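Local coordinates for protein EreC (Klebsiella pneumoniae, PDB 6XCQ) that probably hydrolyses the macrolactone ring ester of erythromycin and related macrolides, and so confers resistance to these antibiotics, at residues Thr35-Leu40 with Gly388-Cys393; Val63-Gly68 with Ile341-Leu346; Ser378-Ile383 with Lys404-Gln409; Ser392-Thr397 with Ala423-Pro428. The protein carries 1 engineered substitution. All coordinates share one frame; numbering follows the deposited sequence.

Contact 1: Thr35-Leu40 with Gly388-Cys393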
loop_
_atom_site.group_PDB
_atom_site.type_symbol
_atom_site.label_atom_id
_atom_site.label_comp_id
_atom_site.label_asym_id
_atom_site.label_seq_id
_atom_site.Cartn_x
_atom_site.Cartn_y
_atom_site.Cartn_z
ATOM N N THR A 35 -0.715 24.329 -13.053
ATOM C CA THR A 35 -1.133 24.738 -11.719
ATOM C C THR A 35 -2.553 24.242 -11.485
ATOM O O THR A 35 -3.428 24.420 -12.337
ATOM C CB THR A 35 -1.080 26.264 -11.581
ATOM O OG1 THR A 35 0.277 26.708 -11.641
ATOM C CG2 THR A 35 -1.684 26.718 -10.263
ATOM N N THR A 36 -2.788 23.575 -10.358
ATOM C CA THR A 36 -4.131 23.081 -10.061
ATOM C C THR A 36 -4.625 23.754 -8.793
ATOM O O THR A 36 -4.106 23.496 -7.699
ATOM C CB THR A 36 -4.180 21.559 -9.938
ATOM O OG1 THR A 36 -5.435 21.185 -9.352
ATOM C CG2 THR A 36 -3.030 21.016 -9.100
ATOM N N ARG A 37 -5.627 24.616 -8.942
ATOM C CA ARG A 37 -6.189 25.318 -7.795
ATOM C C ARG A 37 -7.266 24.514 -7.072
ATOM O O ARG A 37 -7.585 24.826 -5.921
ATOM C CB ARG A 37 -6.730 26.675 -8.254
ATOM C CG ARG A 37 -5.685 27.367 -9.119
ATOM C CD ARG A 37 -5.815 28.850 -9.235
ATOM N NE ARG A 37 -4.870 29.305 -10.251
ATOM C CZ ARG A 37 -3.605 29.647 -10.006
ATOM N NH1 ARG A 37 -3.121 29.626 -8.763
ATOM N NH2 ARG A 37 -2.827 30.035 -11.006
ATOM N N THR A 38 -7.810 23.476 -7.694
ATOM C CA THR A 38 -8.890 22.726 -7.072
ATOM C C THR A 38 -8.437 21.381 -6.507
ATOM O O THR A 38 -9.266 20.656 -5.948
ATOM C CB THR A 38 -10.046 22.527 -8.069
ATOM O OG1 THR A 38 -9.667 21.625 -9.118
ATOM C CG2 THR A 38 -10.455 23.876 -8.682
ATOM N N LEU A 39 -7.140 21.053 -6.592
ATOM C CA LEU A 39 -6.688 19.710 -6.218
ATOM C C LEU A 39 -7.062 19.363 -4.781
ATOM O O LEU A 39 -7.432 18.220 -4.488
ATOM C CB LEU A 39 -5.179 19.584 -6.402
ATOM C CG LEU A 39 -4.551 18.254 -5.951
ATOM C CD1 LEU A 39 -4.878 17.136 -6.926
ATOM C CD2 LEU A 39 -3.042 18.385 -5.784
ATOM N N LEU A 40 -6.984 20.331 -3.869
ATOM C CA LEU A 40 -7.261 20.042 -2.471
ATOM C C LEU A 40 -8.725 20.247 -2.115
ATOM O O LEU A 40 -9.069 20.270 -0.930
ATOM C CB LEU A 40 -6.364 20.894 -1.572
ATOM C CG LEU A 40 -4.868 20.713 -1.857
ATOM C CD1 LEU A 40 -4.046 21.693 -1.040
ATOM C CD2 LEU A 40 -4.407 19.267 -1.623
ATOM N N GLY A 388 5.475 27.790 -9.540
ATOM C CA GLY A 388 5.484 28.671 -8.391
ATOM C C GLY A 388 5.058 27.938 -7.124
ATOM O O GLY A 388 4.906 26.710 -7.087
ATOM N N THR A 389 4.860 28.716 -6.059
ATOM C CA THR A 389 4.547 28.169 -4.744
ATOM C C THR A 389 3.140 28.516 -4.287
ATOM O O THR A 389 2.800 28.269 -3.130
ATOM C CB THR A 389 5.543 28.674 -3.697
ATOM O OG1 THR A 389 5.386 30.100 -3.537
ATOM C CG2 THR A 389 6.976 28.334 -4.107
ATOM N N GLU A 390 2.320 29.100 -5.157
ATOM C CA GLU A 390 1.033 29.630 -4.715
ATOM C C GLU A 390 0.042 28.512 -4.395
ATOM O O GLU A 390 -0.397 28.364 -3.246
ATOM C CB GLU A 390 0.485 30.568 -5.788
ATOM C CG GLU A 390 -0.927 31.013 -5.586
ATOM C CD GLU A 390 -1.081 32.457 -5.948
ATOM O OE1 GLU A 390 -1.155 33.282 -5.022
ATOM O OE2 GLU A 390 -1.082 32.767 -7.154
ATOM N N ASP A 391 -0.336 27.723 -5.402
ATOM C CA ASP A 391 -1.251 26.599 -5.184
ATOM C C ASP A 391 -0.530 25.279 -5.480
ATOM O O ASP A 391 0.703 25.244 -5.466
ATOM C CB ASP A 391 -2.506 26.754 -6.056
ATOM C CG ASP A 391 -3.471 27.818 -5.527
ATOM O OD1 ASP A 391 -3.724 27.864 -4.304
ATOM O OD2 ASP A 391 -3.994 28.600 -6.347
ATOM N N SER A 392 -1.268 24.196 -5.765
ATOM C CA SER A 392 -0.631 22.926 -6.086
ATOM C C SER A 392 -0.259 22.837 -7.559
ATOM O O SER A 392 -0.695 23.626 -8.393
ATOM C CB SER A 392 -1.532 21.737 -5.747
ATOM O OG SER A 392 -1.971 21.799 -4.415
ATOM N N CYS A 393 0.492 21.792 -7.886
ATOM C CA CYS A 393 1.078 21.679 -9.210
ATOM C C CYS A 393 1.066 20.223 -9.662
ATOM O O CYS A 393 1.273 19.310 -8.865
ATOM C CB CYS A 393 2.508 22.231 -9.198
ATOM S SG CYS A 393 3.327 22.168 -10.808
HETATM O O HOH W 1 -3.990 23.742 -4.218
HETATM O O HOH W 2 -0.664 30.779 -9.365
#
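R37 and D391 meet with their side chains crossing at about a right angle, at the point where the antiparallel pair formed by edge strand 33-36 and strand 392-396 of the mixed sheet frays into loops. The guanidinium presents its edge: NH1 donates to D391 OD2 at 2.8 Å, with the oxygen only 8° out of the guanidinium plane. The carboxylate receives it on the anti side of OD2, and the two planes stand 67° apart, so this is a single-bond salt bridge and not a side-on, two-pronged one. A chain extended from CG to NE carries the guanidinium back over T35, whose CG2 lies against one of its faces. E390 OE2 stays 4.1 Å from R37 NH1, well out of the guanidinium plane; a water accepting from NH1 and donating to OE2 joins the two. Within the sheet, T36 N donates to S392 O at 2.9 Å, with a nearly straight N-H...O angle of 164°. T36 OG1 is anti to the backbone N and bonded to E49; CG2, set between N and the carbonyl carbon, meets S392 CB at 3.7 Å. L39 CD2 reaches the same S392 CB, also at 3.7 Å, while L40 CD1 approaches the hydroxyl. That hydroxyl has a polar partner too: a water 2.8 Å from S392 OG, which also makes a weak bond to T36 O.

Contact 2: Val63-Gly68 with Ile341-Leu346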
loop_
_atom_site.group_PDB
_atom_site.type_symbol
_atom_site.label_atom_id
_atom_site.label_comp_id
_atom_site.label_asym_id
_atom_site.label_seq_id
_atom_site.Cartn_x
_atom_site.Cartn_y
_atom_site.Cartn_z
ATOM N N VAL A 63 -3.057 2.472 -11.877
ATOM C CA VAL A 63 -2.525 3.805 -11.618
ATOM C C VAL A 63 -2.281 3.937 -10.121
ATOM O O VAL A 63 -3.209 3.778 -9.314
ATOM C CB VAL A 63 -3.454 4.921 -12.123
ATOM C CG1 VAL A 63 -2.908 6.287 -11.685
ATOM C CG2 VAL A 63 -3.551 4.882 -13.647
ATOM N N GLY A 64 -1.037 4.226 -9.746
ATOM C CA GLY A 64 -0.709 4.451 -8.351
ATOM C C GLY A 64 -0.765 5.930 -8.023
ATOM O O GLY A 64 -0.215 6.756 -8.755
ATOM N N LEU A 65 -1.455 6.262 -6.923
ATOM C CA LEU A 65 -1.482 7.607 -6.344
ATOM C C LEU A 65 -0.660 7.557 -5.060
ATOM O O LEU A 65 -1.050 6.891 -4.093
ATOM C CB LEU A 65 -2.912 8.075 -6.063
ATOM C CG LEU A 65 -3.927 8.076 -7.221
ATOM C CD1 LEU A 65 -5.310 8.437 -6.701
ATOM C CD2 LEU A 65 -3.521 9.053 -8.317
ATOM N N GLY A 66 0.486 8.227 -5.065
ATOM C CA GLY A 66 1.445 8.116 -3.987
ATOM C C GLY A 66 1.143 9.014 -2.805
ATOM O O GLY A 66 0.062 9.585 -2.647
ATOM N N GLU A 67 2.128 9.083 -1.922
ATOM C CA GLU A 67 2.188 10.102 -0.890
ATOM C C GLU A 67 3.642 10.148 -0.474
ATOM O O GLU A 67 4.267 9.095 -0.307
ATOM C CB GLU A 67 1.258 9.802 0.299
ATOM C CG GLU A 67 1.387 8.402 0.868
ATOM C CD GLU A 67 0.443 8.149 2.052
ATOM O OE1 GLU A 67 -0.479 8.957 2.285
ATOM O OE2 GLU A 67 0.644 7.147 2.764
ATOM N N GLY A 68 4.198 11.359 -0.381
ATOM C CA GLY A 68 5.595 11.474 -0.006
ATOM C C GLY A 68 5.846 11.186 1.453
ATOM O O GLY A 68 6.997 10.948 1.845
ATOM N N ILE A 341 2.021 7.917 -9.989
ATOM C CA ILE A 341 1.991 9.353 -9.736
ATOM C C ILE A 341 2.506 9.584 -8.315
ATOM O O ILE A 341 1.860 9.188 -7.336
ATOM C CB ILE A 341 0.590 9.940 -9.934
ATOM C CG1 ILE A 341 0.008 9.471 -11.280
ATOM C CG2 ILE A 341 0.654 11.470 -9.842
ATOM C CD1 ILE A 341 -1.358 10.026 -11.611
ATOM N N ALA A 342 3.699 10.162 -8.202
ATOM C CA ALA A 342 4.241 10.543 -6.902
ATOM C C ALA A 342 3.578 11.820 -6.393
ATOM O O ALA A 342 3.191 12.687 -7.177
ATOM C CB ALA A 342 5.746 10.761 -6.984
ATOM N N PHE A 343 3.432 11.919 -5.068
ATOM C CA PHE A 343 2.935 13.122 -4.397
ATOM C C PHE A 343 4.058 13.680 -3.542
ATOM O O PHE A 343 4.636 12.943 -2.736
ATOM C CB PHE A 343 1.747 12.835 -3.465
ATOM C CG PHE A 343 0.449 12.558 -4.144
ATOM C CD1 PHE A 343 0.394 12.022 -5.427
ATOM C CD2 PHE A 343 -0.737 12.765 -3.459
ATOM C CE1 PHE A 343 -0.836 11.729 -6.032
ATOM C CE2 PHE A 343 -1.963 12.479 -4.057
ATOM C CZ PHE A 343 -2.005 11.964 -5.345
ATOM N N THR A 344 4.343 14.975 -3.667
ATOM C CA THR A 344 5.308 15.596 -2.771
ATOM C C THR A 344 4.762 16.959 -2.330
ATOM O O THR A 344 3.596 17.282 -2.565
ATOM C CB THR A 344 6.695 15.667 -3.422
ATOM O OG1 THR A 344 7.650 16.059 -2.424
ATOM C CG2 THR A 344 6.712 16.647 -4.595
ATOM N N HIS A 345 5.592 17.755 -1.653
ATOM C CA HIS A 345 5.078 18.970 -1.027
ATOM C C HIS A 345 6.201 19.965 -0.799
ATOM O O HIS A 345 7.384 19.611 -0.781
ATOM C CB HIS A 345 4.393 18.662 0.316
ATOM C CG HIS A 345 5.359 18.233 1.373
ATOM N ND1 HIS A 345 5.963 19.125 2.239
ATOM C CD2 HIS A 345 5.862 17.010 1.676
ATOM C CE1 HIS A 345 6.783 18.467 3.041
ATOM N NE2 HIS A 345 6.745 17.181 2.718
ATOM N N LEU A 346 5.802 21.219 -0.569
ATOM C CA LEU A 346 6.727 22.324 -0.348
ATOM C C LEU A 346 6.752 22.800 1.102
ATOM O O LEU A 346 7.320 23.861 1.385
ATOM C CB LEU A 346 6.381 23.500 -1.272
ATOM C CG LEU A 346 6.313 23.226 -2.771
ATOM C CD1 LEU A 346 6.118 24.530 -3.535
ATOM C CD2 LEU A 346 7.578 22.521 -3.262
#
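The F343 ring has the carbonyl oxygen of G66 over one face, 3.3 Å above the plane and displaced toward the rim; G66 O is 3.4 Å from both CG and CD2 of F343. L65 CB and E67 CA approach the ring obliquely. With CG anti to the carbonyl carbon of F343 (chi1 -74°), the ring extends toward L65, against G66 O, and F75, A78 and L82 of helix 73-90 also touch it. Strands 62-65 and 338-345 are parallel neighbours in the mixed sheet, their short axes 5.8 Å apart and only 7° from parallel. I341 bonds with both its N and its O to the one neighbouring strand, bridging G64 and G66: its N donates to G64 O at 2.8 Å, tilted 24° from the carbonyl plane, and its O accepts from G66 N, also at 2.8 Å, nearly along the C=O axis. Beside these bonds, the I341 side chain lies alongside L65, pointing the same way, with CD1 4.1 Å from L65 CD2. The same CD1 comes 4.0 Å from V63 CG1. Beyond G66 the chains lose regular pairing: G68 N is 2.9 Å from F343 O, but at an angle too poor for a hydrogen bond, and F343 O takes a bond from the side-chain amide of N307.

Contact 3: Ser378-Ile383 with Lys404-Gln409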
loop_
_atom_site.group_PDB
_atom_site.type_symbol
_atom_site.label_atom_id
_atom_site.label_comp_id
_atom_site.label_asym_id
_atom_site.label_seq_id
_atom_site.Cartn_x
_atom_site.Cartn_y
_atom_site.Cartn_z
ATOM N N SER A 378 16.367 19.207 -7.027
ATOM C CA SER A 378 15.226 18.522 -6.440
ATOM C C SER A 378 13.979 18.699 -7.305
ATOM O O SER A 378 13.848 19.666 -8.064
ATOM C CB SER A 378 14.981 19.014 -5.016
ATOM O OG SER A 378 14.355 20.276 -5.002
ATOM N N MET A 379 13.077 17.720 -7.230
ATOM C CA MET A 379 11.796 17.871 -7.916
ATOM C C MET A 379 11.020 19.054 -7.346
ATOM O O MET A 379 10.303 19.751 -8.071
ATOM C CB MET A 379 10.982 16.584 -7.800
ATOM C CG MET A 379 9.592 16.663 -8.442
ATOM S SD MET A 379 9.577 17.045 -10.218
ATOM C CE MET A 379 10.593 15.751 -10.846
ATOM N N GLU A 380 11.153 19.286 -6.041
ATOM C CA GLU A 380 10.489 20.420 -5.406
ATOM C C GLU A 380 10.927 21.742 -6.022
ATOM O O GLU A 380 10.108 22.651 -6.204
ATOM C CB GLU A 380 10.774 20.404 -3.898
ATOM C CG GLU A 380 10.078 19.234 -3.158
ATOM C CD GLU A 380 10.736 17.870 -3.373
ATOM O OE1 GLU A 380 11.939 17.825 -3.719
ATOM O OE2 GLU A 380 10.045 16.836 -3.175
ATOM N N GLN A 381 12.215 21.874 -6.350
ATOM C CA GLN A 381 12.672 23.130 -6.934
ATOM C C GLN A 381 12.120 23.307 -8.334
ATOM O O GLN A 381 11.773 24.429 -8.742
ATOM C CB GLN A 381 14.196 23.193 -6.966
ATOM C CG GLN A 381 14.706 24.527 -7.513
ATOM C CD GLN A 381 14.364 25.679 -6.595
ATOM O OE1 GLN A 381 14.726 25.673 -5.427
ATOM N NE2 GLN A 381 13.657 26.670 -7.122
ATOM N N TYR A 382 12.055 22.211 -9.089
ATOM C CA TYR A 382 11.459 22.246 -10.419
ATOM C C TYR A 382 10.015 22.722 -10.358
ATOM O O TYR A 382 9.590 23.545 -11.175
ATOM C CB TYR A 382 11.536 20.851 -11.033
ATOM C CG TYR A 382 10.973 20.712 -12.430
ATOM C CD1 TYR A 382 11.772 20.930 -13.549
ATOM C CD2 TYR A 382 9.651 20.327 -12.630
ATOM C CE1 TYR A 382 11.265 20.785 -14.825
ATOM C CE2 TYR A 382 9.137 20.176 -13.900
ATOM C CZ TYR A 382 9.947 20.400 -14.992
ATOM O OH TYR A 382 9.431 20.252 -16.253
ATOM N N ILE A 383 9.243 22.195 -9.403
ATOM C CA ILE A 383 7.875 22.664 -9.178
ATOM C C ILE A 383 7.867 24.162 -8.920
ATOM O O ILE A 383 7.047 24.901 -9.480
ATOM C CB ILE A 383 7.232 21.902 -8.003
ATOM C CG1 ILE A 383 7.044 20.425 -8.349
ATOM C CG2 ILE A 383 5.906 22.548 -7.603
ATOM C CD1 ILE A 383 6.140 20.187 -9.514
ATOM N N LYS A 404 16.683 15.440 -9.725
ATOM C CA LYS A 404 17.135 14.073 -9.513
ATOM C C LYS A 404 16.750 13.524 -8.154
ATOM O O LYS A 404 16.910 12.318 -7.926
ATOM C CB LYS A 404 18.658 13.990 -9.664
ATOM C CG LYS A 404 19.110 13.882 -11.111
ATOM C CD LYS A 404 20.619 13.986 -11.203
ATOM C CE LYS A 404 21.085 13.763 -12.639
ATOM N NZ LYS A 404 20.661 14.906 -13.486
ATOM N N ARG A 405 16.267 14.359 -7.239
ATOM C CA ARG A 405 15.883 13.902 -5.916
ATOM C C ARG A 405 14.497 14.433 -5.577
ATOM O O ARG A 405 14.047 15.442 -6.127
ATOM C CB ARG A 405 16.922 14.304 -4.846
ATOM C CG ARG A 405 17.229 15.785 -4.717
ATOM C CD ARG A 405 18.486 16.010 -3.861
ATOM N NE ARG A 405 19.706 16.027 -4.665
ATOM C CZ ARG A 405 20.616 15.058 -4.671
ATOM N NH1 ARG A 405 20.458 13.987 -3.908
ATOM N NH2 ARG A 405 21.686 15.161 -5.442
ATOM N N MET A 406 13.798 13.708 -4.696
ATOM C CA MET A 406 12.460 14.096 -4.268
ATOM C C MET A 406 12.303 13.752 -2.797
ATOM O O MET A 406 12.844 12.751 -2.323
ATOM C CB MET A 406 11.371 13.395 -5.108
ATOM C CG MET A 406 9.938 13.824 -4.776
ATOM S SD MET A 406 8.788 13.366 -6.104
ATOM C CE MET A 406 9.153 11.618 -6.243
ATOM N N ARG A 407 11.543 14.577 -2.081
ATOM C CA ARG A 407 11.331 14.333 -0.662
ATOM C C ARG A 407 10.650 12.982 -0.449
ATOM O O ARG A 407 9.823 12.541 -1.244
ATOM C CB ARG A 407 10.489 15.447 -0.048
ATOM C CG ARG A 407 11.229 16.805 -0.019
ATOM C CD ARG A 407 10.312 17.912 0.399
ATOM N NE ARG A 407 11.036 18.959 1.122
ATOM C CZ ARG A 407 10.475 20.059 1.600
ATOM N NH1 ARG A 407 9.180 20.279 1.414
ATOM N NH2 ARG A 407 11.210 20.928 2.282
ATOM N N SER A 408 11.007 12.328 0.644
ATOM C CA SER A 408 10.357 11.083 1.020
ATOM C C SER A 408 10.477 11.003 2.533
ATOM O O SER A 408 11.594 10.986 3.058
ATOM C CB SER A 408 11.027 9.897 0.318
ATOM O OG SER A 408 10.533 8.655 0.784
ATOM N N GLN A 409 9.345 11.010 3.229
ATOM C CA GLN A 409 9.319 11.178 4.699
ATOM C C GLN A 409 10.069 12.479 5.008
ATOM O O GLN A 409 9.891 13.468 4.284
ATOM C CB GLN A 409 9.867 9.939 5.391
ATOM C CG GLN A 409 9.036 8.673 5.179
ATOM C CD GLN A 409 7.595 8.827 5.624
ATOM O OE1 GLN A 409 6.682 8.591 4.841
ATOM N NE2 GLN A 409 7.382 9.190 6.905
#
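E380 has CG anti to its carbonyl carbon and a single bend at chi2 (75°), which together fold its carboxylate out from the first turn of helix 379-387 and onto the backbone of strand 405-408. The motif is a capped helix N-terminus set across a strand, their short axes 104° apart and 7.9 Å at closest approach. R407 N donates to E380 OE2 at 2.9 Å, with an almost straight N-H...O angle of 170°; OE2 is met on its syn side, the donor lying out of the carboxylate plane. The T344 hydroxyl bonds to the same oxygen, so OE2 has two partners in this buried setting. Its nearness to the helix start would be expected to favour the negative charge. The R407 side chain crosses E380 obliquely and touches it with its methylenes, CG lying 3.4 Å from E380 OE2, while its guanidinium reaches past to the carbonyl oxygens of D372, H345 and G347. On the residue before E380, M379 N donates to R405 O at 2.7 Å, aligned with that carbonyl, and S378 and R405 form a single backbone bridge. S378 is the N-cap: its OG accepts from Q381 N at 3.0 Å and is also hydrogen-bonded to R375 O. Next to the bridge M379 and M406 lie side by side, pointing the same way. M406 also touches A342 and T344 of strand 338-345, and its sulfur meets the other methionine at 4.1 Å, from M379 CG to M406 SD.

Contact 4: Ser392-Thr397 with Ala423-Pro428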
loop_
_atom_site.group_PDB
_atom_site.type_symbol
_atom_site.label_atom_id
_atom_site.label_comp_id
_atom_site.label_asym_id
_atom_site.label_seq_id
_atom_site.Cartn_x
_atom_site.Cartn_y
_atom_site.Cartn_z
ATOM N N SER A 392 -1.268 24.196 -5.765
ATOM C CA SER A 392 -0.631 22.926 -6.086
ATOM C C SER A 392 -0.259 22.837 -7.559
ATOM O O SER A 392 -0.695 23.626 -8.393
ATOM C CB SER A 392 -1.532 21.737 -5.747
ATOM O OG SER A 392 -1.971 21.799 -4.415
ATOM N N CYS A 393 0.492 21.792 -7.886
ATOM C CA CYS A 393 1.078 21.679 -9.210
ATOM C C CYS A 393 1.066 20.223 -9.662
ATOM O O CYS A 393 1.273 19.310 -8.865
ATOM C CB CYS A 393 2.508 22.231 -9.198
ATOM S SG CYS A 393 3.327 22.168 -10.808
ATOM N N LEU A 394 0.862 20.020 -10.961
ATOM C CA LEU A 394 0.899 18.697 -11.574
ATOM C C LEU A 394 1.834 18.742 -12.774
ATOM O O LEU A 394 1.667 19.599 -13.648
ATOM C CB LEU A 394 -0.510 18.281 -12.002
ATOM C CG LEU A 394 -0.785 16.953 -12.686
ATOM C CD1 LEU A 394 -0.262 15.807 -11.846
ATOM C CD2 LEU A 394 -2.282 16.838 -12.873
ATOM N N THR A 395 2.813 17.830 -12.819
ATOM C CA THR A 395 3.841 17.835 -13.848
ATOM C C THR A 395 4.110 16.418 -14.334
ATOM O O THR A 395 4.092 15.467 -13.547
ATOM C CB THR A 395 5.155 18.478 -13.350
ATOM O OG1 THR A 395 6.046 18.663 -14.456
ATOM C CG2 THR A 395 5.862 17.616 -12.321
ATOM N N LEU A 396 4.322 16.280 -15.641
ATOM C CA LEU A 396 4.869 15.041 -16.177
ATOM C C LEU A 396 6.371 15.013 -15.931
ATOM O O LEU A 396 6.983 16.027 -15.604
ATOM C CB LEU A 396 4.571 14.913 -17.667
ATOM C CG LEU A 396 3.119 15.176 -18.062
ATOM C CD1 LEU A 396 2.992 15.170 -19.578
ATOM C CD2 LEU A 396 2.156 14.160 -17.434
ATOM N N THR A 397 6.964 13.832 -16.054
ATOM C CA THR A 397 8.384 13.686 -15.780
ATOM C C THR A 397 9.219 13.465 -17.031
ATOM O O THR A 397 10.449 13.404 -16.928
ATOM C CB THR A 397 8.623 12.515 -14.824
ATOM O OG1 THR A 397 8.066 11.324 -15.402
ATOM C CG2 THR A 397 7.984 12.791 -13.484
ATOM N N ALA A 423 4.157 10.925 -13.437
ATOM C CA ALA A 423 3.773 12.303 -13.151
ATOM C C ALA A 423 4.067 12.594 -11.687
ATOM O O ALA A 423 4.316 11.682 -10.898
ATOM C CB ALA A 423 2.296 12.568 -13.462
ATOM N N ILE A 424 4.047 13.885 -11.333
ATOM C CA ILE A 424 4.262 14.342 -9.961
ATOM C C ILE A 424 3.156 15.311 -9.576
ATOM O O ILE A 424 2.822 16.229 -10.337
ATOM C CB ILE A 424 5.623 15.034 -9.755
ATOM C CG1 ILE A 424 6.770 14.312 -10.481
ATOM C CG2 ILE A 424 5.912 15.135 -8.263
ATOM C CD1 ILE A 424 7.245 13.027 -9.796
ATOM N N VAL A 425 2.622 15.120 -8.373
ATOM C CA VAL A 425 1.655 16.015 -7.744
ATOM C C VAL A 425 2.350 16.666 -6.561
ATOM O O VAL A 425 2.920 15.968 -5.714
ATOM C CB VAL A 425 0.405 15.229 -7.304
ATOM C CG1 VAL A 425 -0.533 16.056 -6.464
ATOM C CG2 VAL A 425 -0.311 14.653 -8.514
ATOM N N CYS A 426 2.298 17.992 -6.481
ATOM C CA CYS A 426 2.997 18.690 -5.410
ATOM C C CYS A 426 2.053 19.690 -4.752
ATOM O O CYS A 426 1.501 20.559 -5.432
ATOM C CB CYS A 426 4.249 19.381 -5.957
ATOM S SG CYS A 426 5.230 20.201 -4.665
ATOM N N VAL A 427 1.843 19.543 -3.445
ATOM C CA VAL A 427 0.915 20.385 -2.690
ATOM C C VAL A 427 1.718 21.407 -1.884
ATOM O O VAL A 427 2.939 21.255 -1.738
ATOM C CB VAL A 427 0.001 19.529 -1.794
ATOM C CG1 VAL A 427 -0.794 18.517 -2.651
ATOM C CG2 VAL A 427 0.828 18.808 -0.715
ATOM N N PRO A 428 1.098 22.473 -1.368
ATOM C CA PRO A 428 1.899 23.542 -0.751
ATOM C C PRO A 428 2.469 23.192 0.614
ATOM O O PRO A 428 3.471 23.797 1.022
ATOM C CB PRO A 428 0.902 24.713 -0.649
ATOM C CG PRO A 428 -0.123 24.442 -1.702
ATOM C CD PRO A 428 -0.270 22.931 -1.681
#
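T395 and I424 lie side by side and point the same way on one face of strands 392-396 and 423-427, antiparallel neighbours in the mixed sheet, with T395 CG2 3.6 Å from I424 CB. I424 CG1 stands anti to its carbonyl carbon (chi1 -42°), and there T397 adds a methyl at about a right angle to the isoleucine, its CG2 3.6 Å from I424 CG1. C393 and C426 occupy that face as well; the sulfur of C393 is joined to C387 in a disulfide, and I383 of helix 379-387 packs on both cysteines. L394 and V425 share the other face with L396 and A423, where L396 CD2 comes 4.3 Å from A423 CB.

Between the faces run two hydrogen-bonded pairs. C393 N gives its hydrogen to C426 O and C426 N to C393 O, each at 2.9 Å. T395 and I424 repeat the reciprocal pattern, the shorter bond running from I424 N to T395 O at 2.7 Å. These bonds fix the register, and the 166° between strand directions confirms the antiparallel pairing. At the polar ends, S392 OG lies 3.4 Å from P428 CD, while the T397 hydroxyl bonds to F421 O and the T395 hydroxyl contacts T32 O.

Reciprocal bonding pairs the buried backbone groups of C393, C426, T395 and I424 with each other, which probably lowers the cost of burying them.

In the fold
Contacts 1, 4 and 2 follow one another across the mixed sheet, whose order runs 33-36, 392-396, 423-427, 338-345, 62-65. Contacts 1 and 4 share S392 and C393, their centres about 8 Å apart; contact 4 is likewise about 8 Å from contact 2, joined to it where strand 423-427 pairs with strand 338-345. Contact 3 lies beside the sheet, about 10 Å from contact 4, with I383 packing on C393, T395 and C426, and E380 bonding to T344 of contact 2. Along the chain, contacts 1 and 2 bring early strands to late ones; contact 2 closes before contacts 3 and 4 open, and contact 3 alternates with both 1 and 4. The late chain thus completes a sheet begun near the N-terminus.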